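Local structure of methylglyoxal reductase (NADPH-dependent) (Candida albicans SC5314, 6KWS) at residues Ser52-Glu57 with Gln70-Ala75; Ala64-Leu69 with Tyr112-Asn117; Ala133-Glu136 with Ile142-Glu145; Ser265-Ser270 with Glu302-Ile307. The protein probably catalyses the NADPH-dependent reduction of methylglyoxal, as an oxidoreductase of the dihydroflavonol-4-reductase subfamily within the NAD(P)-dependent epimerase/dehydratase family. The protein carries 1 engineered substitution. One frame throughout, in Å; residues are numbered along the deposited sequence.

Contact 1 of 4, residues Ser52-Glu57 with Gln70-Ala75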
loop_
_atom_site.group_PDB
_atom_site.type_symbol
_atom_site.label_atom_id
_atom_site.label_comp_id
_atom_site.label_asym_id
_atom_site.label_seq_id
_atom_site.Cartn_x
_atom_site.Cartn_y
_atom_site.Cartn_z
ATOM N N SER A 52 13.090 -8.856 -14.964
ATOM C CA SER A 52 13.338 -10.261 -14.673
ATOM C C SER A 52 12.880 -10.521 -13.247
ATOM O O SER A 52 12.621 -9.586 -12.479
ATOM C CB SER A 52 14.811 -10.619 -14.840
ATOM O OG SER A 52 15.601 -9.838 -13.954
ATOM N N TYR A 53 12.806 -11.802 -12.891
ATOM C CA TYR A 53 12.260 -12.172 -11.594
ATOM C C TYR A 53 13.044 -13.308 -10.947
ATOM O O TYR A 53 13.696 -14.111 -11.622
ATOM C CB TYR A 53 10.780 -12.565 -11.718
ATOM C CG TYR A 53 10.520 -13.902 -12.390
ATOM C CD1 TYR A 53 10.414 -15.071 -11.641
ATOM C CD2 TYR A 53 10.362 -13.992 -13.767
ATOM C CE1 TYR A 53 10.166 -16.295 -12.240
ATOM C CE2 TYR A 53 10.107 -15.218 -14.380
ATOM C CZ TYR A 53 10.010 -16.371 -13.606
ATOM O OH TYR A 53 9.752 -17.606 -14.194
ATOM N N GLU A 54 12.958 -13.368 -9.621
ATOM C CA GLU A 54 13.446 -14.488 -8.833
ATOM C C GLU A 54 12.326 -14.964 -7.923
ATOM O O GLU A 54 11.423 -14.201 -7.572
ATOM C CB GLU A 54 14.684 -14.100 -8.011
ATOM C CG GLU A 54 15.851 -13.607 -8.851
ATOM C CD GLU A 54 16.589 -14.762 -9.576
ATOM O OE1 GLU A 54 17.675 -14.513 -10.136
ATOM O OE2 GLU A 54 16.085 -15.910 -9.588
ATOM N N ILE A 55 12.375 -16.232 -7.534
ATOM C CA ILE A 55 11.299 -16.836 -6.753
ATOM C C ILE A 55 11.648 -16.835 -5.273
ATOM O O ILE A 55 12.709 -17.332 -4.877
ATOM C CB ILE A 55 10.992 -18.261 -7.226
ATOM C CG1 ILE A 55 10.499 -18.202 -8.665
ATOM C CG2 ILE A 55 9.960 -18.882 -6.309
ATOM C CD1 ILE A 55 10.025 -19.486 -9.167
ATOM N N VAL A 56 10.740 -16.293 -4.457
ATOM C CA VAL A 56 10.812 -16.337 -3.003
ATOM C C VAL A 56 9.446 -16.759 -2.480
ATOM O O VAL A 56 8.524 -15.934 -2.399
ATOM C CB VAL A 56 11.223 -14.976 -2.411
ATOM C CG1 VAL A 56 11.178 -15.019 -0.885
ATOM C CG2 VAL A 56 12.593 -14.555 -2.915
ATOM N N GLU A 57 9.311 -18.040 -2.101
ATOM C CA GLU A 57 7.991 -18.635 -1.874
ATOM C C GLU A 57 7.334 -18.128 -0.593
ATOM O O GLU A 57 6.128 -17.851 -0.591
ATOM C CB GLU A 57 8.095 -20.159 -1.872
ATOM C CG GLU A 57 9.149 -20.652 -2.855
ATOM C CD GLU A 57 9.141 -22.166 -3.091
ATOM O OE1 GLU A 57 8.042 -22.767 -3.186
ATOM O OE2 GLU A 57 10.245 -22.751 -3.211
ATOM N N GLN A 70 22.475 -12.504 -2.860
ATOM C CA GLN A 70 23.827 -12.898 -3.244
ATOM C C GLN A 70 23.993 -12.940 -4.760
ATOM O O GLN A 70 24.991 -12.440 -5.293
ATOM C CB GLN A 70 24.173 -14.249 -2.630
ATOM C CG GLN A 70 24.377 -14.222 -1.132
ATOM C CD GLN A 70 24.027 -15.549 -0.510
ATOM O OE1 GLN A 70 23.871 -16.545 -1.214
ATOM N NE2 GLN A 70 23.844 -15.560 0.810
ATOM N N LYS A 71 23.031 -13.520 -5.475
ATOM C CA LYS A 71 23.140 -13.595 -6.928
ATOM C C LYS A 71 23.135 -12.232 -7.607
ATOM O O LYS A 71 23.606 -12.127 -8.744
ATOM C CB LYS A 71 21.997 -14.403 -7.496
ATOM C CG LYS A 71 22.179 -15.851 -7.369
ATOM C CD LYS A 71 20.999 -16.548 -7.998
ATOM C CE LYS A 71 20.879 -17.925 -7.407
ATOM N NZ LYS A 71 22.106 -18.308 -6.629
ATOM N N HIS A 72 22.578 -11.198 -6.971
ATOM C CA HIS A 72 22.460 -9.905 -7.641
ATOM C C HIS A 72 23.120 -8.795 -6.834
ATOM O O HIS A 72 22.462 -7.836 -6.411
ATOM C CB HIS A 72 20.993 -9.566 -7.908
ATOM C CG HIS A 72 20.330 -10.504 -8.860
ATOM N ND1 HIS A 72 20.347 -10.314 -10.226
ATOM C CD2 HIS A 72 19.648 -11.654 -8.646
ATOM C CE1 HIS A 72 19.692 -11.302 -10.811
ATOM N NE2 HIS A 72 19.263 -12.132 -9.875
ATOM N N GLY A 73 24.435 -8.905 -6.644
ATOM C CA GLY A 73 25.172 -7.939 -5.851
ATOM C C GLY A 73 25.248 -6.552 -6.448
ATOM O O GLY A 73 25.801 -5.656 -5.801
ATOM N N GLU A 74 24.712 -6.345 -7.647
ATOM C CA GLU A 74 24.701 -5.022 -8.257
ATOM C C GLU A 74 23.451 -4.219 -7.900
ATOM O O GLU A 74 23.316 -3.067 -8.341
ATOM C CB GLU A 74 24.850 -5.129 -9.788
ATOM C CG GLU A 74 23.684 -5.742 -10.610
ATOM C CD GLU A 74 23.329 -7.191 -10.256
ATOM O OE1 GLU A 74 22.215 -7.643 -10.640
ATOM O OE2 GLU A 74 24.153 -7.879 -9.607
ATOM N N ALA A 75 22.535 -4.798 -7.122
ATOM C CA ALA A 75 21.337 -4.083 -6.702
ATOM C C ALA A 75 21.690 -2.977 -5.708
ATOM O O ALA A 75 22.373 -3.220 -4.710
ATOM C CB ALA A 75 20.339 -5.057 -6.081
#
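One side chain of the strand segment S52-E57, that of E54, makes the hydrogen bond to H72 that carries this contact. Along the strand, S52 comes first; its backbone bonds to V28 and G30 hold this edge strand of the main sheet against strand 27-32. Y53 points away from segment Q70-A75 and bonds through OH to D39.

E54 then projects toward the end of helix 66-71. Its chain bends at chi2 (-76°), and OE1 meets the NE2 edge of the H72 imidazole, the two side chains approaching from opposite directions. NE2 donates to OE1 at 2.9 Å with a nearly straight N-H...O angle of 173°. The oxygen lies in the ring plane and accepts with its anti lone pair, while carboxylate and ring planes are turned 62° apart. Within Q70-A75, H72 ND1 donates to E74 OE1 at 3.3 Å, again in the ring plane but onto the syn lone pair. In-plane acceptors at both nitrogens restrain the rotation of the ring, the ND1 bond being the longer and less straight, and two nearby carboxylates would be expected to favour a protonated imidazole. The aliphatic part of K71 passes at the fringe, its CD 4.4 Å from E54 OE1.

In the Rossmann fold, helix 66-71 belongs to the beta-alpha-beta crossover from strand 51-55 to strand 75-80. H72 is where the chain leaves the helix, in a type I turn closed by A75 N on H72 O (3.1 Å). Beyond E54, V56 departs from the strand and packs on A64 at the approach to the same helix.

Contact 2 of 4, residues Ala64-Leu69 with Tyr112-Asn117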
loop_
_atom_site.group_PDB
_atom_site.type_symbol
_atom_site.label_atom_id
_atom_site.label_comp_id
_atom_site.label_asym_id
_atom_site.label_seq_id
_atom_site.Cartn_x
_atom_site.Cartn_y
_atom_site.Cartn_z
ATOM N N ALA A 64 14.841 -15.922 3.496
ATOM C CA ALA A 64 14.081 -15.986 2.249
ATOM C C ALA A 64 14.766 -15.217 1.121
ATOM O O ALA A 64 14.752 -15.655 -0.037
ATOM C CB ALA A 64 12.663 -15.456 2.470
ATOM N N PHE A 65 15.393 -14.084 1.441
ATOM C CA PHE A 65 15.946 -13.188 0.436
ATOM C C PHE A 65 17.468 -13.287 0.282
ATOM O O PHE A 65 18.065 -12.414 -0.363
ATOM C CB PHE A 65 15.550 -11.740 0.757
ATOM C CG PHE A 65 14.098 -11.431 0.488
ATOM C CD1 PHE A 65 13.148 -11.510 1.504
ATOM C CD2 PHE A 65 13.680 -11.066 -0.784
ATOM C CE1 PHE A 65 11.811 -11.234 1.259
ATOM C CE2 PHE A 65 12.351 -10.788 -1.034
ATOM C CZ PHE A 65 11.413 -10.873 -0.006
ATOM N N ASP A 66 18.117 -14.320 0.840
ATOM C CA ASP A 66 19.579 -14.383 0.772
ATOM C C ASP A 66 20.046 -14.716 -0.633
ATOM O O ASP A 66 20.873 -14.001 -1.212
ATOM C CB ASP A 66 20.117 -15.423 1.751
ATOM C CG ASP A 66 19.623 -15.191 3.143
ATOM O OD1 ASP A 66 18.576 -14.520 3.257
ATOM O OD2 ASP A 66 20.241 -15.694 4.110
ATOM N N LYS A 67 19.528 -15.810 -1.190
ATOM C CA LYS A 67 19.995 -16.277 -2.488
ATOM C C LYS A 67 19.790 -15.215 -3.566
ATOM O O LYS A 67 20.668 -15.010 -4.417
ATOM C CB LYS A 67 19.294 -17.598 -2.835
ATOM C CG LYS A 67 19.196 -17.937 -4.302
ATOM C CD LYS A 67 18.433 -19.253 -4.504
ATOM C CE LYS A 67 18.335 -19.635 -5.988
ATOM N NZ LYS A 67 17.374 -20.738 -6.265
ATOM N N VAL A 68 18.678 -14.484 -3.514
ATOM C CA VAL A 68 18.493 -13.416 -4.488
ATOM C C VAL A 68 19.440 -12.247 -4.203
ATOM O O VAL A 68 19.969 -11.623 -5.132
ATOM C CB VAL A 68 17.018 -12.976 -4.523
ATOM C CG1 VAL A 68 16.541 -12.662 -3.125
ATOM C CG2 VAL A 68 16.835 -11.779 -5.444
ATOM N N LEU A 69 19.698 -11.948 -2.926
ATOM C CA LEU A 69 20.652 -10.883 -2.612
ATOM C C LEU A 69 22.074 -11.242 -3.036
ATOM O O LEU A 69 22.818 -10.379 -3.524
ATOM C CB LEU A 69 20.617 -10.554 -1.123
ATOM C CG LEU A 69 19.536 -9.520 -0.823
ATOM C CD1 LEU A 69 19.307 -9.388 0.677
ATOM C CD2 LEU A 69 19.878 -8.170 -1.483
ATOM N N TYR A 112 21.039 -7.001 5.628
ATOM C CA TYR A 112 22.200 -6.690 6.452
ATOM C C TYR A 112 23.385 -7.588 6.103
ATOM O O TYR A 112 24.489 -7.098 5.838
ATOM C CB TYR A 112 21.828 -6.827 7.919
ATOM C CG TYR A 112 22.843 -6.247 8.863
ATOM C CD1 TYR A 112 23.420 -7.034 9.857
ATOM C CD2 TYR A 112 23.215 -4.914 8.774
ATOM C CE1 TYR A 112 24.337 -6.512 10.734
ATOM C CE2 TYR A 112 24.137 -4.377 9.650
ATOM C CZ TYR A 112 24.695 -5.185 10.628
ATOM O OH TYR A 112 25.614 -4.670 11.509
ATOM N N ASN A 113 23.172 -8.907 6.078
ATOM C CA ASN A 113 24.271 -9.829 5.801
ATOM C C ASN A 113 24.733 -9.722 4.348
ATOM O O ASN A 113 25.915 -9.472 4.077
ATOM C CB ASN A 113 23.854 -11.266 6.132
ATOM C CG ASN A 113 23.402 -11.426 7.579
ATOM O OD1 ASN A 113 23.786 -10.655 8.446
ATOM N ND2 ASN A 113 22.567 -12.429 7.836
ATOM N N PHE A 114 23.815 -9.880 3.395
ATOM C CA PHE A 114 24.202 -10.077 2.004
ATOM C C PHE A 114 23.827 -8.918 1.081
ATOM O O PHE A 114 24.085 -8.997 -0.128
ATOM C CB PHE A 114 23.609 -11.391 1.493
ATOM C CG PHE A 114 23.593 -12.480 2.523
ATOM C CD1 PHE A 114 24.700 -13.297 2.714
ATOM C CD2 PHE A 114 22.464 -12.710 3.295
ATOM C CE1 PHE A 114 24.686 -14.325 3.673
ATOM C CE2 PHE A 114 22.442 -13.729 4.263
ATOM C CZ PHE A 114 23.556 -14.540 4.446
ATOM N N GLY A 115 23.253 -7.840 1.605
ATOM C CA GLY A 115 22.880 -6.744 0.736
ATOM C C GLY A 115 24.019 -5.769 0.605
ATOM O O GLY A 115 23.886 -4.597 0.971
ATOM N N ASN A 116 25.148 -6.254 0.081
ATOM C CA ASN A 116 26.397 -5.502 0.159
ATOM C C ASN A 116 26.262 -4.128 -0.478
ATOM O O ASN A 116 26.618 -3.112 0.129
ATOM C CB ASN A 116 27.520 -6.303 -0.494
ATOM C CG ASN A 116 28.187 -7.251 0.482
ATOM O OD1 ASN A 116 27.808 -8.422 0.596
ATOM N ND2 ASN A 116 29.182 -6.744 1.208
ATOM N N ASN A 117 25.720 -4.073 -1.685
ATOM C CA ASN A 117 25.596 -2.815 -2.395
ATOM C C ASN A 117 24.271 -2.113 -2.170
ATOM O O ASN A 117 24.060 -1.040 -2.749
ATOM C CB ASN A 117 25.796 -3.036 -3.884
ATOM C CG ASN A 117 27.239 -3.166 -4.243
ATOM O OD1 ASN A 117 27.812 -4.252 -4.154
ATOM N ND2 ASN A 117 27.858 -2.046 -4.634
#
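L69, which packs against F114, has its backbone N bonded to F65 O at 3.1 Å, the bond that closes the first turn of helix 66-71 behind its N-cap residue F65. No hydrogen bond joins A64-L69 to Y112-N117, so the contact rests on packing of side chains, and of L69 on the backbone at G115.

L69 points toward the second segment. Its CB lies 4.1 Å from F114 CB, and its CD2 branch reaches the backbone where helix 92-114 ends, with CD2 4.0 Å from G115 CA. G115 is the centre of an inverse gamma turn, whose N116 N to F114 O bond is weak.

The F114 ring extends beside D66. F114 CG stands anti to the carbonyl carbon and beside the backbone N (chi1 -37°), which carries the ring back toward the first turn of helix 66-71. D66 OD2 comes to the CE2 and CZ side of that ring obliquely, neither over a face nor at an edge, with carboxylate and ring planes 40° apart. D66 CB also stands near the ring, 3.8 Å from F114 CE2. The CB of the preceding residue, N113, lies against one face of the F114 ring, near its margin.

In Rossmann terms, the contact brings the crossover helix 66-71 against the C-terminal end of helix 92-114. The latter also meets D66 and L69 through A110 and, for L69, through I111. L69 additionally touches I5 of strand 3-7, placing its side chain between the helix end and the sheet, whereas the F65 ring meets F78 edge-to-face.

Contact 3 of 4, residues Ala133-Glu136 with Ile142-Glu145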
loop_
_atom_site.group_PDB
_atom_site.type_symbol
_atom_site.label_atom_id
_atom_site.label_comp_id
_atom_site.label_asym_id
_atom_site.label_seq_id
_atom_site.Cartn_x
_atom_site.Cartn_y
_atom_site.Cartn_z
ATOM N N ALA A 133 -6.760 4.897 16.983
ATOM C CA ALA A 133 -8.192 4.986 16.701
ATOM C C ALA A 133 -8.842 6.176 17.403
ATOM O O ALA A 133 -9.629 6.912 16.796
ATOM C CB ALA A 133 -8.897 3.688 17.093
ATOM N N SER A 134 -8.523 6.389 18.687
ATOM C CA SER A 134 -9.162 7.487 19.417
ATOM C C SER A 134 -8.793 8.843 18.823
ATOM O O SER A 134 -9.604 9.776 18.847
ATOM C CB SER A 134 -8.776 7.447 20.890
ATOM O OG SER A 134 -7.497 8.042 21.073
ATOM N N LYS A 135 -7.583 8.974 18.282
ATOM C CA LYS A 135 -7.194 10.235 17.667
ATOM C C LYS A 135 -7.858 10.440 16.307
ATOM O O LYS A 135 -8.335 11.545 16.012
ATOM C CB LYS A 135 -5.674 10.311 17.524
ATOM C CG LYS A 135 -5.132 11.598 18.039
ATOM C CD LYS A 135 -4.230 12.270 17.059
ATOM C CE LYS A 135 -2.833 12.343 17.646
ATOM N NZ LYS A 135 -2.363 13.737 17.794
ATOM N N GLU A 136 -7.892 9.395 15.471
ATOM C CA GLU A 136 -8.490 9.504 14.141
ATOM C C GLU A 136 -9.955 9.928 14.214
ATOM O O GLU A 136 -10.461 10.604 13.305
ATOM C CB GLU A 136 -8.351 8.166 13.405
ATOM C CG GLU A 136 -9.201 8.018 12.153
ATOM C CD GLU A 136 -8.492 8.517 10.900
ATOM O OE1 GLU A 136 -8.838 8.082 9.773
ATOM O OE2 GLU A 136 -7.580 9.355 11.044
ATOM N N ILE A 142 -4.911 16.800 14.974
ATOM C CA ILE A 142 -4.043 16.825 13.797
ATOM C C ILE A 142 -3.130 15.604 13.826
ATOM O O ILE A 142 -2.552 15.287 14.872
ATOM C CB ILE A 142 -3.189 18.095 13.744
ATOM C CG1 ILE A 142 -4.064 19.333 13.631
ATOM C CG2 ILE A 142 -2.272 18.022 12.558
ATOM C CD1 ILE A 142 -3.257 20.606 13.571
ATOM N N ILE A 143 -2.986 14.923 12.685
ATOM C CA ILE A 143 -2.160 13.721 12.594
ATOM C C ILE A 143 -1.096 13.901 11.520
ATOM O O ILE A 143 -1.420 14.225 10.369
ATOM C CB ILE A 143 -2.994 12.473 12.299
ATOM C CG1 ILE A 143 -4.025 12.258 13.401
ATOM C CG2 ILE A 143 -2.071 11.280 12.169
ATOM C CD1 ILE A 143 -4.836 10.972 13.239
ATOM N N THR A 144 0.167 13.648 11.894
ATOM C CA THR A 144 1.358 13.875 11.069
ATOM C C THR A 144 2.230 12.622 11.051
ATOM O O THR A 144 1.947 11.624 11.719
ATOM C CB THR A 144 2.197 15.053 11.590
ATOM O OG1 THR A 144 2.837 14.662 12.816
ATOM C CG2 THR A 144 1.318 16.302 11.813
ATOM N N GLU A 145 3.332 12.702 10.306
ATOM C CA GLU A 145 4.258 11.583 10.190
ATOM C C GLU A 145 4.889 11.190 11.530
ATOM O O GLU A 145 5.416 10.075 11.655
ATOM C CB GLU A 145 5.345 11.931 9.174
ATOM C CG GLU A 145 4.833 12.288 7.779
ATOM C CD GLU A 145 4.453 13.768 7.595
ATOM O OE1 GLU A 145 4.157 14.168 6.433
ATOM O OE2 GLU A 145 4.446 14.526 8.597
#
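Apolar contact comes first in extent: I143 is buried, points toward helix 133-136 and meets both K135 and E136. The K135 chain slides past I143 in the opposite direction, bringing its CD to 3.7 Å from I143 CG1. I143 CD1, at the far end of the same branch, lies 4.0 Å from E136 CA. Its chi1 of -60° puts CG1 beside the backbone N, and this branch, not CG2, makes both contacts.

Polar contact across the segments is limited to one weak hydrogen bond, from K135 NZ to I142 O at 3.3 Å. The lysine chain is modelled bent at chi2, chi3 and chi4, with NZ near that carbonyl. Its stronger partner is D147, with which NZ forms a salt bridge; D147 also accepts from the backbone N of T144.

Mixed contact is made by E136. The chain turns at chi2 (89°) and crosses I143 at about a right angle, with OE2 3.9 Å from I143 CD1. This oxygen is hydrogen-bonded to Y127 OH, and OE1 forms a salt bridge with R267 NH1, so both carboxylate oxygens beside the isoleucine have partners.

Among its neighbours, the short helix 133-136 packs beside strand 142-143, which pairs in parallel with strand 306-307 through backbone bonds of I143 to T306 and D308, while E136 is itself backbone-bonded to A305.

Contact 4 of 4, residues Ser265-Ser270 with Glu302-Ile307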
loop_
_atom_site.group_PDB
_atom_site.type_symbol
_atom_site.label_atom_id
_atom_site.label_comp_id
_atom_site.label_asym_id
_atom_site.label_seq_id
_atom_site.Cartn_x
_atom_site.Cartn_y
_atom_site.Cartn_z
ATOM N N SER A 265 -4.471 11.496 0.083
ATOM C CA SER A 265 -5.026 12.528 -0.763
ATOM C C SER A 265 -6.237 13.241 -0.160
ATOM O O SER A 265 -6.548 14.362 -0.572
ATOM C CB SER A 265 -5.431 11.901 -2.092
ATOM O OG SER A 265 -5.728 12.900 -3.048
ATOM N N GLY A 266 -6.956 12.622 0.761
ATOM C CA GLY A 266 -8.175 13.230 1.230
ATOM C C GLY A 266 -9.001 12.241 2.020
ATOM O O GLY A 266 -8.536 11.165 2.392
ATOM N N ARG A 267 -10.240 12.635 2.261
ATOM C CA ARG A 267 -11.144 11.887 3.112
ATOM C C ARG A 267 -12.334 11.420 2.286
ATOM O O ARG A 267 -12.693 12.036 1.276
ATOM C CB ARG A 267 -11.604 12.754 4.292
ATOM C CG ARG A 267 -10.497 13.130 5.240
ATOM C CD ARG A 267 -9.859 11.890 5.850
ATOM N NE ARG A 267 -9.371 12.137 7.209
ATOM C CZ ARG A 267 -9.100 11.180 8.100
ATOM N NH1 ARG A 267 -9.274 9.899 7.785
ATOM N NH2 ARG A 267 -8.664 11.505 9.316
ATOM N N PHE A 268 -12.936 10.311 2.702
ATOM C CA PHE A 268 -14.141 9.832 2.033
ATOM C C PHE A 268 -15.055 9.168 3.051
ATOM O O PHE A 268 -14.603 8.673 4.094
ATOM C CB PHE A 268 -13.831 8.812 0.929
ATOM C CG PHE A 268 -13.513 7.453 1.461
ATOM C CD1 PHE A 268 -12.249 7.170 1.964
ATOM C CD2 PHE A 268 -14.487 6.471 1.515
ATOM C CE1 PHE A 268 -11.954 5.913 2.497
ATOM C CE2 PHE A 268 -14.206 5.227 2.043
ATOM C CZ PHE A 268 -12.938 4.941 2.535
ATOM N N THR A 269 -16.345 9.149 2.724
ATOM C CA THR A 269 -17.270 8.155 3.249
ATOM C C THR A 269 -17.879 7.391 2.080
ATOM O O THR A 269 -17.692 7.748 0.916
ATOM C CB THR A 269 -18.382 8.775 4.098
ATOM O OG1 THR A 269 -19.439 9.223 3.238
ATOM C CG2 THR A 269 -17.850 9.928 4.918
ATOM N N SER A 270 -18.607 6.320 2.389
ATOM C CA SER A 270 -19.228 5.556 1.314
ATOM C C SER A 270 -20.164 6.424 0.498
ATOM O O SER A 270 -20.279 6.239 -0.718
ATOM C CB SER A 270 -19.978 4.357 1.870
ATOM O OG SER A 270 -19.054 3.371 2.260
ATOM N N GLU A 302 -17.235 16.383 10.907
ATOM C CA GLU A 302 -17.661 16.219 12.291
ATOM C C GLU A 302 -16.929 15.118 13.045
ATOM O O GLU A 302 -16.932 15.144 14.276
ATOM C CB GLU A 302 -19.165 15.925 12.367
ATOM C CG GLU A 302 -20.022 17.162 12.536
ATOM C CD GLU A 302 -21.448 16.994 12.019
ATOM O OE1 GLU A 302 -21.881 15.841 11.769
ATOM O OE2 GLU A 302 -22.136 18.031 11.873
ATOM N N SER A 303 -16.314 14.142 12.358
ATOM C CA SER A 303 -15.904 12.941 13.082
ATOM C C SER A 303 -14.546 12.372 12.667
ATOM O O SER A 303 -14.256 11.210 12.995
ATOM C CB SER A 303 -16.948 11.825 12.927
ATOM O OG SER A 303 -17.003 11.345 11.597
ATOM N N LEU A 304 -13.708 13.138 11.962
ATOM C CA LEU A 304 -12.379 12.672 11.584
ATOM C C LEU A 304 -11.323 13.719 11.901
ATOM O O LEU A 304 -11.533 14.915 11.674
ATOM C CB LEU A 304 -12.308 12.333 10.095
ATOM C CG LEU A 304 -13.089 11.095 9.656
ATOM C CD1 LEU A 304 -13.039 10.939 8.139
ATOM C CD2 LEU A 304 -12.540 9.867 10.360
ATOM N N ALA A 305 -10.178 13.261 12.407
ATOM C CA ALA A 305 -9.027 14.139 12.521
ATOM C C ALA A 305 -8.635 14.691 11.154
ATOM O O ALA A 305 -9.048 14.197 10.103
ATOM C CB ALA A 305 -7.834 13.406 13.130
ATOM N N THR A 306 -7.822 15.730 11.186
ATOM C CA THR A 306 -7.179 16.264 10.000
ATOM C C THR A 306 -5.824 15.600 9.837
ATOM O O THR A 306 -5.009 15.603 10.768
ATOM C CB THR A 306 -7.008 17.776 10.119
ATOM O OG1 THR A 306 -8.295 18.377 10.293
ATOM C CG2 THR A 306 -6.353 18.327 8.885
ATOM N N ILE A 307 -5.594 15.023 8.663
ATOM C CA ILE A 307 -4.296 14.451 8.334
ATOM C C ILE A 307 -3.433 15.562 7.774
ATOM O O ILE A 307 -3.774 16.159 6.748
ATOM C CB ILE A 307 -4.424 13.303 7.329
ATOM C CG1 ILE A 307 -5.194 12.146 7.957
ATOM C CG2 ILE A 307 -3.052 12.862 6.862
ATOM C CD1 ILE A 307 -5.664 11.178 6.943
#
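The R267 guanidinium is sandwiched between two aliphatic side chains and bonded at its rim. Over one face sits I307 CD1, centred on the group and 3.6 Å from R267 CZ. L304 CD1 covers the opposite face nearer its margin, 3.9 Å from R267 NH1, and L304 CB joins it there, 3.8 Å from R267 NH2. At the edge is A305 O, which takes a hydrogen bond from R267 NH2 at 2.8 Å with an N-H...O angle of 157°.

That bond is not ideally directed. The carbonyl oxygen lies 15° out of the guanidinium plane, and the donor approaches from above the carbonyl plane, 44° out of it. NH1 turns instead to E136, its salt-bridge partner. With NH2 and NH1 each engaged and both faces covered, the rotation of the group is restrained. The arginine chain, bent at chi2 and chi3, carries the charge from strand 260-269 onto the segment between helix 295-303 and strand 306-307. I307 also touches L262 and N264 of strand 260-269, and I300 of the helix touches R267.

Just ahead of R267, strand 260-269 has a classic beta bulge at S265-G266, opposite W237 of the antiparallel neighbour 234-239. An arginine of the main sheet, held between L304 and I307, thus joins that sheet to the small parallel sheet of strands 142-143 and 306-307 in this extended short-chain dehydrogenase/reductase.

Overall arrangement
From the N terminus, contact 1 closes a 12-residue loop between strand 51-55 and the end of helix 66-71. Contact 2 opens inside that loop and closes 42 residues on, at the end of helix 92-114, so the two cross; they share helix 66-71 and touch, as where A75 O packs on N117 CB. Contact 3 follows in series across five residues, and contact 4 across 31; none nests within another. Contacts 3 and 4 meet through residues 133-136 and the paired strands 142-143 and 306-307. Centres about 40 Å apart, contact 1 ties the end of helix 66-71 to edge strand 51-55, while contact 4 ties residues 304-307 to strand 260-269 of the same sheet.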